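Local coordinates for protein ferritin (Pseudo-nitzschia multiseries, PDB 4IWK) that oxidises ferrous iron at a ferroxidase centre and probably stores the product as ferric hydroxide inside a hollow shell of 24 subunits, at residues N10-V13 / T14-F17; A19-V22 / Y23-A26; E48-E51 / H52-F56; F120-P123 / F124-Q127. All blocks are in the same frame, centred on the assembly; numbering follows the deposited sequence.

Contact 1 of 4, residues N10-V13 / T14-F17; sequences NRQV and TQEF. With FE (Fe (III) ion), chain G.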
ATOM      1  N   ASN A  10      25.162  45.759  21.398  1.00 22.91           N
ATOM      2  CA  ASN A  10      26.409  45.434  20.724  0.50 25.83           C
ATOM      3  C   ASN A  10      27.285  44.523  21.636  1.00 25.60           C
ATOM      4  O   ASN A  10      27.836  43.472  21.157  1.00 24.98           O
ATOM      5  CB  ASN A  10      27.094  46.759  20.333  0.50 24.93           C
ATOM      6  CG  ASN A  10      28.044  46.616  19.165  0.50 25.17           C
ATOM      7  OD1 ASN A  10      29.260  46.893  19.283  0.50 30.57           O
ATOM      8  ND2 ASN A  10      27.525  46.116  18.042  0.50 20.72           N
ATOM      9  N   ARG A  11      27.456  44.879  22.901  1.00 23.10           N
ATOM     10  CA  ARG A  11      28.256  44.052  23.813  1.00 25.80           C
ATOM     11  C   ARG A  11      27.689  42.587  23.921  1.00 23.04           C
ATOM     12  O   ARG A  11      28.399  41.647  24.238  1.00 23.01           O
ATOM     13  CB  ARG A  11      28.406  44.662  25.207  1.00 25.52           C
ATOM     14  CG  ARG A  11      29.436  45.784  25.319  1.00 43.91           C
ATOM     15  CD  ARG A  11      28.952  46.795  26.354  1.00 52.50           C
ATOM     16  NE  ARG A  11      30.006  47.347  27.187  1.00 59.71           N
ATOM     17  CZ  ARG A  11      30.073  47.191  28.508  1.00 72.57           C
ATOM     18  NH1 ARG A  11      29.133  46.509  29.168  1.00 76.45           N
ATOM     19  NH2 ARG A  11      31.084  47.726  29.185  1.00 81.21           N
ATOM     20  N   GLN A  12      26.368  42.456  23.803  1.00 21.52           N
ATOM     21  CA  GLN A  12      25.754  41.136  24.027  1.00 20.93           C
ATOM     22  C   GLN A  12      26.236  40.217  22.870  1.00 20.85           C
ATOM     23  O   GLN A  12      26.509  38.995  23.101  1.00 18.56           O
ATOM     24  CB  GLN A  12      24.195  41.144  24.052  1.00 21.80           C
ATOM     25  CG  GLN A  12      23.625  39.790  24.463  1.00 22.07           C
ATOM     26  CD  GLN A  12      24.045  39.417  25.895  1.00 25.55           C
ATOM     27  OE1 GLN A  12      24.220  40.316  26.731  1.00 26.36           O
ATOM     28  NE2 GLN A  12      24.233  38.153  26.181  1.00 27.14           N
ATOM     29  N   VAL A  13      26.293  40.747  21.657  1.00 20.63           N
ATOM     30  CA  VAL A  13      26.779  39.941  20.532  1.00 17.23           C
ATOM     31  C   VAL A  13      28.196  39.521  20.829  1.00 18.12           C
ATOM     32  O   VAL A  13      28.556  38.342  20.660  1.00 18.80           O
ATOM     33  CB  VAL A  13      26.781  40.731  19.198  1.00 19.93           C
ATOM     34  CG1 VAL A  13      27.456  39.928  18.085  1.00 20.35           C
ATOM     35  CG2 VAL A  13      25.338  41.108  18.792  1.00 23.54           C
ATOM     36  N   THR A  14      29.022  40.481  21.262  1.00 16.11           N
ATOM     37  CA  THR A  14      30.389  40.101  21.640  1.00 17.82           C
ATOM     38  C   THR A  14      30.458  39.013  22.723  1.00 18.23           C
ATOM     39  O   THR A  14      31.263  38.072  22.609  1.00 18.73           O
ATOM     40  CB  THR A  14      31.162  41.325  22.154  1.00 19.64           C
ATOM     41  OG1 THR A  14      31.060  42.310  21.155  1.00 20.77           O
ATOM     42  CG2 THR A  14      32.693  40.957  22.369  1.00 22.34           C
ATOM     43  N   GLN A  15      29.565  39.088  23.739  1.00 17.63           N
ATOM     44  CA  GLN A  15      29.632  38.135  24.833  1.00 16.63           C
ATOM     45  C   GLN A  15      29.225  36.719  24.297  1.00 16.27           C
ATOM     46  O   GLN A  15      29.827  35.700  24.733  1.00 18.04           O
ATOM     47  CB  GLN A  15      28.663  38.621  25.915  1.00 18.02           C
ATOM     48  CG  GLN A  15      28.558  37.617  27.112  1.00 20.18           C
ATOM     49  CD  GLN A  15      29.912  37.391  27.812  1.00 23.91           C
ATOM     50  OE1 GLN A  15      30.768  38.296  27.830  1.00 25.59           O
ATOM     51  NE2 GLN A  15      30.151  36.176  28.315  1.00 24.18           N
ATOM     52  N   GLU A  16      28.228  36.671  23.376  1.00 17.05           N
ATOM     53  CA  GLU A  16      27.787  35.319  22.894  1.00 15.79           C
ATOM     54  C   GLU A  16      28.937  34.747  22.060  1.00 16.90           C
ATOM     55  O   GLU A  16      29.241  33.529  22.218  1.00 17.41           O
ATOM     56  CB  GLU A  16      26.563  35.429  21.969  1.00 17.58           C
ATOM     57  CG  GLU A  16      25.305  35.945  22.767  1.00 19.40           C
ATOM     58  CD  GLU A  16      24.819  35.132  23.925  1.00 22.88           C
ATOM     59  OE1 GLU A  16      25.157  33.949  23.960  1.00 25.61           O
ATOM     60  OE2 GLU A  16      24.049  35.688  24.748  1.00 27.18           O
ATOM     61  N   PHE A  17      29.598  35.576  21.265  1.00 17.79           N
ATOM     62  CA  PHE A  17      30.701  35.028  20.458  1.00 17.14           C
ATOM     63  C   PHE A  17      31.946  34.705  21.292  1.00 17.42           C
ATOM     64  O   PHE A  17      32.647  33.704  20.972  1.00 17.99           O
ATOM     65  CB  PHE A  17      31.087  35.981  19.307  1.00 16.37           C
ATOM     66  CG  PHE A  17      30.030  36.149  18.261  1.00 18.52           C
ATOM     67  CD1 PHE A  17      29.002  35.201  18.056  1.00 18.47           C
ATOM     68  CD2 PHE A  17      30.095  37.269  17.430  1.00 22.02           C
ATOM     69  CE1 PHE A  17      28.052  35.371  17.043  1.00 19.34           C
ATOM     70  CE2 PHE A  17      29.148  37.435  16.408  1.00 21.77           C
ATOM     71  CZ  PHE A  17      28.150  36.447  16.188  1.00 21.21           C
TER
HETATM   72 FE    FE G 201      24.446  32.430  25.062  0.90 24.50          FE
HETATM   73  O   HOH W   1      23.227  33.723  26.116  1.00 28.28           O
HETATM   74  O   HOH W   2      24.114  30.999  26.586  1.00 28.00           O

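Contact 2 of 4, residues A19-V22 / Y23-A26; sequences ASQV and YLSA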
ATOM      1  N   ALA A  19      31.702  33.581  24.355  1.00 16.44           N
ATOM      2  CA  ALA A  19      31.344  32.283  24.930  1.00 15.71           C
ATOM      3  C   ALA A  19      31.451  31.150  23.925  1.00 18.25           C
ATOM      4  O   ALA A  19      31.941  30.126  24.272  1.00 17.76           O
ATOM      5  CB  ALA A  19      29.918  32.316  25.448  1.00 16.85           C
ATOM      6  N   SER A  20      31.124  31.405  22.675  1.00 17.33           N
ATOM      7  CA  SER A  20      31.324  30.362  21.656  1.00 16.92           C
ATOM      8  C   SER A  20      32.789  29.909  21.605  1.00 17.94           C
ATOM      9  O   SER A  20      33.088  28.704  21.495  1.00 16.80           O
ATOM     10  CB  SER A  20      30.880  30.934  20.314  1.00 18.18           C
ATOM     11  OG  SER A  20      31.040  29.915  19.333  1.00 18.64           O
ATOM     12  N   GLN A  21      33.694  30.903  21.673  1.00 16.04           N
ATOM     13  CA  GLN A  21      35.144  30.583  21.578  1.00 16.41           C
ATOM     14  C   GLN A  21      35.623  29.900  22.833  1.00 16.44           C
ATOM     15  O   GLN A  21      36.518  29.018  22.796  1.00 17.04           O
ATOM     16  CB  GLN A  21      35.986  31.900  21.344  1.00 16.72           C
ATOM     17  CG  GLN A  21      35.836  32.414  19.920  1.00 19.77           C
ATOM     18  CD  GLN A  21      36.566  31.414  18.955  1.00 23.65           C
ATOM     19  OE1 GLN A  21      35.874  30.533  18.433  1.00 29.83           O
ATOM     20  NE2 GLN A  21      37.890  31.532  18.785  1.00 22.99           N
ATOM     21  N   VAL A  22      35.097  30.308  24.012  1.00 15.92           N
ATOM     22  CA  VAL A  22      35.470  29.610  25.235  1.00 17.28           C
ATOM     23  C   VAL A  22      35.013  28.109  25.205  1.00 17.58           C
ATOM     24  O   VAL A  22      35.778  27.175  25.598  1.00 18.43           O
ATOM     25  CB  VAL A  22      34.888  30.352  26.452  1.00 16.41           C
ATOM     26  CG1 VAL A  22      35.149  29.498  27.742  1.00 17.82           C
ATOM     27  CG2 VAL A  22      35.594  31.761  26.607  1.00 17.24           C
ATOM     28  N   TYR A  23      33.790  27.881  24.754  1.00 15.95           N
ATOM     29  CA  TYR A  23      33.346  26.468  24.588  1.00 16.44           C
ATOM     30  C   TYR A  23      34.215  25.744  23.614  1.00 17.45           C
ATOM     31  O   TYR A  23      34.526  24.567  23.877  1.00 16.50           O
ATOM     32  CB  TYR A  23      31.862  26.501  24.091  1.00 16.88           C
ATOM     33  CG  TYR A  23      30.900  26.565  25.265  1.00 17.04           C
ATOM     34  CD1 TYR A  23      29.985  27.603  25.405  1.00 18.18           C
ATOM     35  CD2 TYR A  23      30.742  25.442  26.080  1.00 18.19           C
ATOM     36  CE1 TYR A  23      29.033  27.637  26.473  1.00 19.65           C
ATOM     37  CE2 TYR A  23      29.788  25.413  27.112  1.00 18.40           C
ATOM     38  CZ  TYR A  23      28.940  26.497  27.274  1.00 19.25           C
ATOM     39  OH  TYR A  23      27.959  26.522  28.254  1.00 21.22           O
ATOM     40  N   LEU A  24      34.689  26.420  22.527  1.00 16.26           N
ATOM     41  CA  LEU A  24      35.523  25.683  21.586  1.00 17.78           C
ATOM     42  C   LEU A  24      36.859  25.387  22.310  1.00 17.91           C
ATOM     43  O   LEU A  24      37.398  24.278  22.177  1.00 15.45           O
ATOM     44  CB  LEU A  24      35.798  26.564  20.350  1.00 15.95           C
ATOM     45  CG  LEU A  24      36.787  25.953  19.353  1.00 16.05           C
ATOM     46  CD1 LEU A  24      36.144  24.636  18.826  1.00 17.81           C
ATOM     47  CD2 LEU A  24      36.994  26.889  18.163  1.00 16.87           C
ATOM     48  N   SER A  25      37.404  26.344  23.077  1.00 16.53           N
ATOM     49  CA  SER A  25      38.624  26.064  23.850  0.50 17.48           C
ATOM     50  C   SER A  25      38.449  24.856  24.823  1.00 17.96           C
ATOM     51  O   SER A  25      39.368  24.016  24.932  1.00 17.99           O
ATOM     52  CB  SER A  25      39.099  27.325  24.605  0.50 17.71           C
ATOM     53  OG  SER A  25      38.334  27.598  25.777  0.50 19.21           O
ATOM     54  N   ALA A  26      37.276  24.782  25.488  1.00 16.82           N
ATOM     55  CA  ALA A  26      36.999  23.610  26.369  1.00 16.44           C
ATOM     56  C   ALA A  26      36.980  22.308  25.547  1.00 17.81           C
ATOM     57  O   ALA A  26      37.513  21.287  25.989  1.00 17.98           O
ATOM     58  CB  ALA A  26      35.695  23.796  27.114  1.00 17.54           C
TER

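Contact 3 of 4, residues E48-E51 / H52-F56; sequences EERE and HGLGF. With FE (Fe (III) ion), chain G; FE (Fe (III) ion), chain I.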
ATOM      1  N   GLU A  48      25.889  26.615  19.582  1.00 19.88           N
ATOM      2  CA  GLU A  48      24.616  27.208  20.107  1.00 21.43           C
ATOM      3  C   GLU A  48      24.906  28.657  20.500  1.00 20.90           C
ATOM      4  O   GLU A  48      24.103  29.531  20.216  1.00 22.44           O
ATOM      5  CB  GLU A  48      24.143  26.359  21.263  1.00 26.22           C
ATOM      6  CG  GLU A  48      22.800  26.830  21.742  1.00 38.07           C
ATOM      7  CD  GLU A  48      22.519  26.176  23.052  1.00 54.44           C
ATOM      8  OE1 GLU A  48      22.119  24.962  23.028  1.00 52.16           O
ATOM      9  OE2 GLU A  48      22.823  26.855  24.081  1.00 60.35           O
ATOM     10  N   GLU A  49      26.042  28.934  21.155  1.00 16.65           N
ATOM     11  CA  GLU A  49      26.276  30.358  21.540  1.00 17.73           C
ATOM     12  C   GLU A  49      26.501  31.194  20.297  1.00 18.99           C
ATOM     13  O   GLU A  49      26.067  32.378  20.284  1.00 18.96           O
ATOM     14  CB  GLU A  49      27.586  30.432  22.366  1.00 16.92           C
ATOM     15  CG  GLU A  49      27.517  29.700  23.679  1.00 18.38           C
ATOM     16  CD  GLU A  49      26.659  30.408  24.682  1.00 26.03           C
ATOM     17  OE1 GLU A  49      26.112  31.434  24.306  1.00 22.86           O
ATOM     18  OE2 GLU A  49      26.740  30.078  25.859  1.00 26.27           O
ATOM     19  N   ARG A  50      27.146  30.678  19.257  1.00 18.65           N
ATOM     20  CA  ARG A  50      27.186  31.493  18.034  1.00 17.02           C
ATOM     21  C   ARG A  50      25.764  31.729  17.489  1.00 18.94           C
ATOM     22  O   ARG A  50      25.481  32.874  17.101  1.00 19.20           O
ATOM     23  CB  ARG A  50      28.029  30.697  16.999  1.00 19.54           C
ATOM     24  CG  ARG A  50      28.188  31.540  15.719  1.00 22.28           C
ATOM     25  CD  ARG A  50      29.264  30.899  14.831  1.00 25.74           C
ATOM     26  NE  ARG A  50      29.376  31.708  13.551  1.00 27.35           N
ATOM     27  CZ  ARG A  50      28.528  31.403  12.566  1.00 23.69           C
ATOM     28  NH1 ARG A  50      27.614  30.479  12.778  1.00 27.14           N
ATOM     29  NH2 ARG A  50      28.475  32.067  11.436  1.00 20.70           N
ATOM     30  N   GLU A  51      24.885  30.700  17.506  1.00 18.07           N
ATOM     31  CA  GLU A  51      23.464  30.996  17.131  1.00 20.24           C
ATOM     32  C   GLU A  51      22.802  32.083  17.979  1.00 20.08           C
ATOM     33  O   GLU A  51      22.086  32.927  17.369  1.00 20.40           O
ATOM     34  CB  GLU A  51      22.595  29.718  17.142  1.00 23.40           C
ATOM     35  CG  GLU A  51      23.057  28.677  16.139  1.00 26.86           C
ATOM     36  CD  GLU A  51      22.965  29.201  14.694  1.00 37.28           C
ATOM     37  OE1 GLU A  51      22.076  30.050  14.356  1.00 38.18           O
ATOM     38  OE2 GLU A  51      23.848  28.883  13.885  1.00 33.26           O
ATOM     39  N   HIS A  52      23.074  32.117  19.310  1.00 19.26           N
ATOM     40  CA  HIS A  52      22.534  33.224  20.092  1.00 18.87           C
ATOM     41  C   HIS A  52      23.026  34.563  19.561  1.00 19.64           C
ATOM     42  O   HIS A  52      22.232  35.550  19.374  1.00 18.37           O
ATOM     43  CB  HIS A  52      22.950  33.144  21.541  1.00 20.62           C
ATOM     44  CG  HIS A  52      22.407  31.955  22.214  1.00 21.69           C
ATOM     45  ND1 HIS A  52      22.865  31.504  23.439  1.00 26.03           N
ATOM     46  CD2 HIS A  52      21.448  31.070  21.792  1.00 22.83           C
ATOM     47  CE1 HIS A  52      22.222  30.389  23.743  1.00 26.83           C
ATOM     48  NE2 HIS A  52      21.366  30.101  22.777  1.00 26.63           N
ATOM     49  N   GLY A  53      24.346  34.665  19.317  1.00 17.30           N
ATOM     50  CA  GLY A  53      24.880  35.967  18.859  1.00 15.86           C
ATOM     51  C   GLY A  53      24.204  36.313  17.505  1.00 16.85           C
ATOM     52  O   GLY A  53      23.911  37.484  17.277  1.00 18.29           O
ATOM     53  N   LEU A  54      24.083  35.332  16.616  1.00 15.26           N
ATOM     54  CA  LEU A  54      23.437  35.610  15.318  1.00 16.80           C
ATOM     55  C   LEU A  54      21.993  36.091  15.477  1.00 17.20           C
ATOM     56  O   LEU A  54      21.557  36.958  14.695  1.00 19.39           O
ATOM     57  CB  LEU A  54      23.414  34.392  14.415  1.00 17.92           C
ATOM     58  CG  LEU A  54      24.868  34.002  13.939  1.00 19.02           C
ATOM     59  CD1 LEU A  54      24.801  32.659  13.178  1.00 21.36           C
ATOM     60  CD2 LEU A  54      25.575  35.065  13.062  1.00 18.64           C
ATOM     61  N   GLY A  55      21.300  35.534  16.473  1.00 18.57           N
ATOM     62  CA  GLY A  55      19.906  35.927  16.772  1.00 18.96           C
ATOM     63  C   GLY A  55      19.894  37.394  17.169  1.00 19.04           C
ATOM     64  O   GLY A  55      19.007  38.192  16.748  1.00 18.90           O
ATOM     65  N   PHE A  56      20.851  37.797  18.008  1.00 17.11           N
ATOM     66  CA  PHE A  56      20.959  39.241  18.435  1.00 16.17           C
ATOM     67  C   PHE A  56      21.296  40.130  17.211  1.00 18.34           C
ATOM     68  O   PHE A  56      20.707  41.202  17.045  1.00 19.06           O
ATOM     69  CB  PHE A  56      22.008  39.453  19.545  1.00 19.63           C
ATOM     70  CG  PHE A  56      21.456  39.164  20.923  1.00 20.96           C
ATOM     71  CD1 PHE A  56      21.226  37.886  21.363  1.00 23.84           C
ATOM     72  CD2 PHE A  56      20.989  40.247  21.681  1.00 21.53           C
ATOM     73  CE1 PHE A  56      20.601  37.645  22.621  1.00 24.41           C
ATOM     74  CE2 PHE A  56      20.373  40.016  22.884  1.00 23.61           C
ATOM     75  CZ  PHE A  56      20.177  38.737  23.378  1.00 21.49           C
TER
HETATM   76 FE    FE G 201      24.446  32.430  25.062  0.90 24.50          FE
HETATM   77 FE    FE I 203      25.036  29.339  26.856  0.85 23.97          FE
HETATM   78  O   HOH W   1      23.227  33.723  26.116  1.00 28.28           O
HETATM   79  O   HOH W   2      24.114  30.999  26.586  1.00 28.00           O
HETATM   80  O   HOH W   3      24.654  28.063  25.608  1.00 34.45           O

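Contact 4 of 4, residues F120-P123 / F124-Q127; sequences FLNP and FHLQ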
ATOM      1  N   PHE A 120      11.930  40.611  23.231  1.00 16.69           N
ATOM      2  CA  PHE A 120      12.896  39.752  22.563  1.00 16.87           C
ATOM      3  C   PHE A 120      13.771  38.955  23.538  1.00 18.07           C
ATOM      4  O   PHE A 120      14.150  37.859  23.240  1.00 17.77           O
ATOM      5  CB  PHE A 120      13.774  40.693  21.669  1.00 17.72           C
ATOM      6  CG  PHE A 120      14.928  39.963  20.977  1.00 18.34           C
ATOM      7  CD1 PHE A 120      14.674  39.115  19.923  1.00 20.44           C
ATOM      8  CD2 PHE A 120      16.221  40.136  21.445  1.00 20.81           C
ATOM      9  CE1 PHE A 120      15.737  38.404  19.261  1.00 22.71           C
ATOM     10  CE2 PHE A 120      17.285  39.411  20.810  1.00 20.46           C
ATOM     11  CZ  PHE A 120      17.023  38.560  19.740  1.00 20.60           C
ATOM     12  N   LEU A 121      14.146  39.605  24.655  1.00 17.88           N
ATOM     13  CA  LEU A 121      15.063  38.986  25.613  1.00 17.93           C
ATOM     14  C   LEU A 121      14.404  37.857  26.407  1.00 19.52           C
ATOM     15  O   LEU A 121      15.102  36.944  26.904  1.00 18.29           O
ATOM     16  CB  LEU A 121      15.634  40.022  26.591  1.00 17.72           C
ATOM     17  CG  LEU A 121      16.439  41.173  25.978  1.00 17.28           C
ATOM     18  CD1 LEU A 121      16.893  42.118  27.053  1.00 20.00           C
ATOM     19  CD2 LEU A 121      17.682  40.495  25.323  1.00 20.40           C
ATOM     20  N   ASN A 122      13.081  37.870  26.549  1.00 16.97           N
ATOM     21  CA  ASN A 122      12.471  36.877  27.452  1.00 17.28           C
ATOM     22  C   ASN A 122      12.849  35.430  27.260  1.00 17.62           C
ATOM     23  O   ASN A 122      13.230  34.741  28.237  1.00 19.29           O
ATOM     24  CB  ASN A 122      10.919  37.117  27.468  1.00 17.02           C
ATOM     25  CG  ASN A 122      10.542  38.280  28.284  1.00 18.34           C
ATOM     26  OD1 ASN A 122       9.422  38.823  28.042  1.00 25.38           O
ATOM     27  ND2 ASN A 122      11.363  38.771  29.101  1.00 16.28           N
ATOM     28  N   PRO A 123      12.876  34.899  26.042  1.00 18.79           N
ATOM     29  CA  PRO A 123      13.266  33.480  25.911  1.00 20.05           C
ATOM     30  C   PRO A 123      14.716  33.269  26.218  1.00 20.01           C
ATOM     31  O   PRO A 123      15.069  32.156  26.653  1.00 19.60           O
ATOM     32  CB  PRO A 123      13.030  33.161  24.411  1.00 22.57           C
ATOM     33  CG  PRO A 123      12.285  34.354  23.853  1.00 23.74           C
ATOM     34  CD  PRO A 123      12.168  35.456  24.860  1.00 18.19           C
ATOM     35  N   PHE A 124      15.541  34.291  26.066  1.00 18.33           N
ATOM     36  CA  PHE A 124      16.948  34.135  26.491  1.00 18.46           C
ATOM     37  C   PHE A 124      17.064  34.130  28.002  1.00 17.14           C
ATOM     38  O   PHE A 124      17.909  33.392  28.582  1.00 19.06           O
ATOM     39  CB  PHE A 124      17.808  35.324  25.944  1.00 17.54           C
ATOM     40  CG  PHE A 124      17.918  35.293  24.385  1.00 22.54           C
ATOM     41  CD1 PHE A 124      18.902  34.486  23.786  1.00 25.16           C
ATOM     42  CD2 PHE A 124      17.012  35.943  23.576  1.00 24.22           C
ATOM     43  CE1 PHE A 124      18.960  34.397  22.375  1.00 27.67           C
ATOM     44  CE2 PHE A 124      17.071  35.909  22.191  1.00 24.32           C
ATOM     45  CZ  PHE A 124      18.038  35.117  21.586  1.00 27.26           C
ATOM     46  N   HIS A 125      16.213  34.936  28.694  1.00 17.80           N
ATOM     47  CA  HIS A 125      16.280  34.837  30.155  1.00 18.60           C
ATOM     48  C   HIS A 125      16.001  33.416  30.648  1.00 18.38           C
ATOM     49  O   HIS A 125      16.696  32.891  31.564  1.00 19.17           O
ATOM     50  CB  HIS A 125      15.238  35.843  30.773  1.00 17.81           C
ATOM     51  CG  HIS A 125      15.634  37.263  30.578  1.00 19.00           C
ATOM     52  ND1 HIS A 125      14.764  38.254  30.120  1.00 22.77           N
ATOM     53  CD2 HIS A 125      16.839  37.843  30.717  1.00 17.19           C
ATOM     54  CE1 HIS A 125      15.434  39.417  30.077  1.00 17.58           C
ATOM     55  NE2 HIS A 125      16.693  39.164  30.393  1.00 22.56           N
ATOM     56  N   LEU A 126      14.967  32.793  30.052  1.00 17.97           N
ATOM     57  CA  LEU A 126      14.541  31.472  30.479  1.00 18.08           C
ATOM     58  C   LEU A 126      15.525  30.417  30.021  1.00 20.54           C
ATOM     59  O   LEU A 126      15.800  29.542  30.751  1.00 20.32           O
ATOM     60  CB  LEU A 126      13.132  31.178  29.938  1.00 19.26           C
ATOM     61  CG  LEU A 126      12.112  32.155  30.539  1.00 20.34           C
ATOM     62  CD1 LEU A 126      10.747  31.822  29.934  1.00 22.39           C
ATOM     63  CD2 LEU A 126      12.048  31.952  32.071  1.00 19.29           C
ATOM     64  N   GLN A 127      16.138  30.621  28.836  1.00 17.27           N
ATOM     65  CA  GLN A 127      17.138  29.644  28.384  1.00 19.33           C
ATOM     66  C   GLN A 127      18.323  29.680  29.379  1.00 19.04           C
ATOM     67  O   GLN A 127      18.793  28.599  29.727  1.00 19.02           O
ATOM     68  CB  GLN A 127      17.567  29.981  26.948  1.00 22.06           C
ATOM     69  CG  GLN A 127      18.874  29.231  26.506  1.00 28.09           C
ATOM     70  CD  GLN A 127      18.694  27.802  26.048  1.00 47.70           C
ATOM     71  OE1 GLN A 127      19.707  27.036  25.836  1.00 49.15           O
ATOM     72  NE2 GLN A 127      17.420  27.411  25.870  1.00 49.82           N
TER

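Contact 1 of 4, residues N10-V13 / T14-F17
Glu-16 OE2 is gripped by two donors: Gln-12 NE2, one helical turn earlier, at 2.9 Å, and a water that donates at 2.5 Å to the same Glu-16 OE2. The amide N-H reaches this oxygen on its anti side, 33° out of the carboxylate plane, while the oxygen lies almost exactly in the plane of the amide. The other branch, Glu-16 OE1, binds the iron at 2.0 Å, and the donating water is itself a ligand of that iron. One carboxylate thus serves metal and protein at once. With CG of Gln-12 opposite the backbone N (chi1 -173°) and the chain bent at chi2, the amide reaches along the helix; its OE1 accepts from Ser-101 of helix 84-111, which fixes which end faces Glu-16. With a leucine here, Glu-16 OE2 would probably lose its amide donor and the carboxylate be freer to turn, while Ser-101 would lose its partner. On another flank of the helix, Val-13 and Phe-17 lie side by side, CG1 of Val-13 3.4 Å from CE2 of Phe-17; apolar residues suit this buried flank, where Val-13 packs on Phe-56, and Phe-17 on Arg-50 and on Leu-24 of a neighbouring subunit. Gln-12 is therefore a second-shell residue: a neutral donor that orients a first-shell iron ligand without binding the metal, as suits the ferroxidase centre of a ferritin bundle.

Contact 2 of 4, residues A19-V22 / Y23-A26
Gln-21 and Leu-24 run side by side and point the same way on helix 3-32 of the ferritin four-helix bundle, whereas Tyr-23 leaves the helix on a different flank. OE1 of Gln-21 comes within 3.8 Å of CD2 of Leu-24, a van der Waals contact at the end of the bent glutamine chain. This pair faces outward from the bundle: Leu-24 packs on Leu-54 and Gln-21 on Val-72, both of a neighbouring subunit, so leucine suits a buried seam between chains. Tyr-23 instead sends its ring into the core, among Met-42 and Glu-45 of helix 36-62 and Ile-91 and Leu-94 of helix 84-111. The ring begins close to its own helix, CD1 of Tyr-23 passing 3.4 Å from the carbonyl O of Ala-19, and ends in a hydroxyl hydrogen-bonded to OE2 of Glu-95, one of the iron ligands. An aromatic residue with a polar end fits here, since it fills the apolar interior and still serves the metal site as a second-shell partner. Ala-19, with only a methyl, packs on Asn-98 of helix 84-111. Small residues follow on the next turn, where Ser-25 and Ala-26 sit against Trp-81. In one of its two conformers Ser-25 turns its hydroxyl back onto the helix: OG stands between the backbone N and the carbonyl carbon (chi1 77°), the crowded position, and donates to Val-22 O at 2.6 Å. Whichever conformer is taken, Val-22 O accepts from Ala-26 N at 2.8 Å.

Contact 3 of 4, residues E48-E51 / H52-F56
Residues 48-56 form continuous alpha helix, with His-52 N bonded to Glu-48 O at 2.9 Å and Gly-53, Leu-54 and Gly-55 each bonded in the same way to the residue four before. On one flank Glu-49 and His-52 converge on iron. The two oxygens of Glu-49 bridge a pair of ions, OE1 binding the first at 2.1 Å and OE2 the second also at 2.1 Å, while His-52 ND1 adds a longer bond of 2.5 Å to the first, which Glu-16 also binds. Carboxylate and imidazole planes stand 81° apart, turned so that both reach one metal without stacking. CG of His-52 lies anti to its carbonyl carbon (chi1 -64°), which brings one ring face over Glu-48 O. Glu-48 is extended, its CG 3.7 Å from His-52 NE2, and its own OE2 binds a further iron with Glu-45 and Glu-131. Gly-53, without a side chain, admits helix 3-32 so closely that Glu-16 CB lies 3.5 Å from Gly-53 N. Toward a neighbouring subunit, Leu-54 CD1 sits over a face of the Arg-50 guanidinium, 3.6 Å from Arg-50 NH1, and Arg-50 NH2 bonds to Ser-46 of that subunit. Glu-49 and His-52, three residues apart, together with Glu-16, Glu-95 and Glu-131, make up the carboxylate-bridged di-iron site of a ferritin ferroxidase centre.

Contact 4 of 4, residues F120-P123 / F124-Q127
Phe-120 has CG opposite its backbone N (chi1 175°), while Phe-124 has CG opposite its carbonyl carbon (chi1 -67°), and the two rings come together one turn apart. CE2 of Phe-124 lies over a face of the Phe-120 ring, nearest to CZ of Phe-120 at 3.6 Å, with the planes inclined at 46°. Both rings also meet Phe-56 of helix 36-62, so aromatic residues suit this patch. Pro-123 N has no hydrogen to give the preceding turn, and the helix kinks there; beside it Phe-124 N makes only a weak bond to Leu-121 O, while CD2 at the Phe-124 ring edge lies 3.5 Å from Phe-120 O. Leu-121 O also accepts from His-125 N at 2.9 Å and lies under a face of the His-125 ring. That imidazole packs on Ala-106 of helix 84-111 and on Ala-116 of a neighbouring subunit, small side chains consistent with a flat ring lying close. An alanine at His-125 is likely to open a gap beside Leu-121 CB and where the ring touches those two alanines. The chemistry is thus mainly apolar and aromatic, round a bent backbone whose Leu-121 O takes one sound and one weak N-H while rings pack against it.

Overall arrangement
From the N terminus, contacts 1 and 2 come in turn along helix 3-32, contact 3 on the adjoining helix 36-62, and contact 4 on helix 115-145. Each is local to a helix, so none closes a loop, and none nests or crosses: all four are in series. Contacts 1 and 3 share an iron and two waters, their centres about 9 Å apart, joining the first two helices at the metal. Contact 2 meets 48-56 through Tyr-23 and Glu-49, and both reach the same neighbouring subunit. Contact 4 touches 48-56 through Phe-56 and the Glu-48 and Gln-127 side chains, tying in the last long helix; it stays about 9 Å from contact 2 at the nearest atoms.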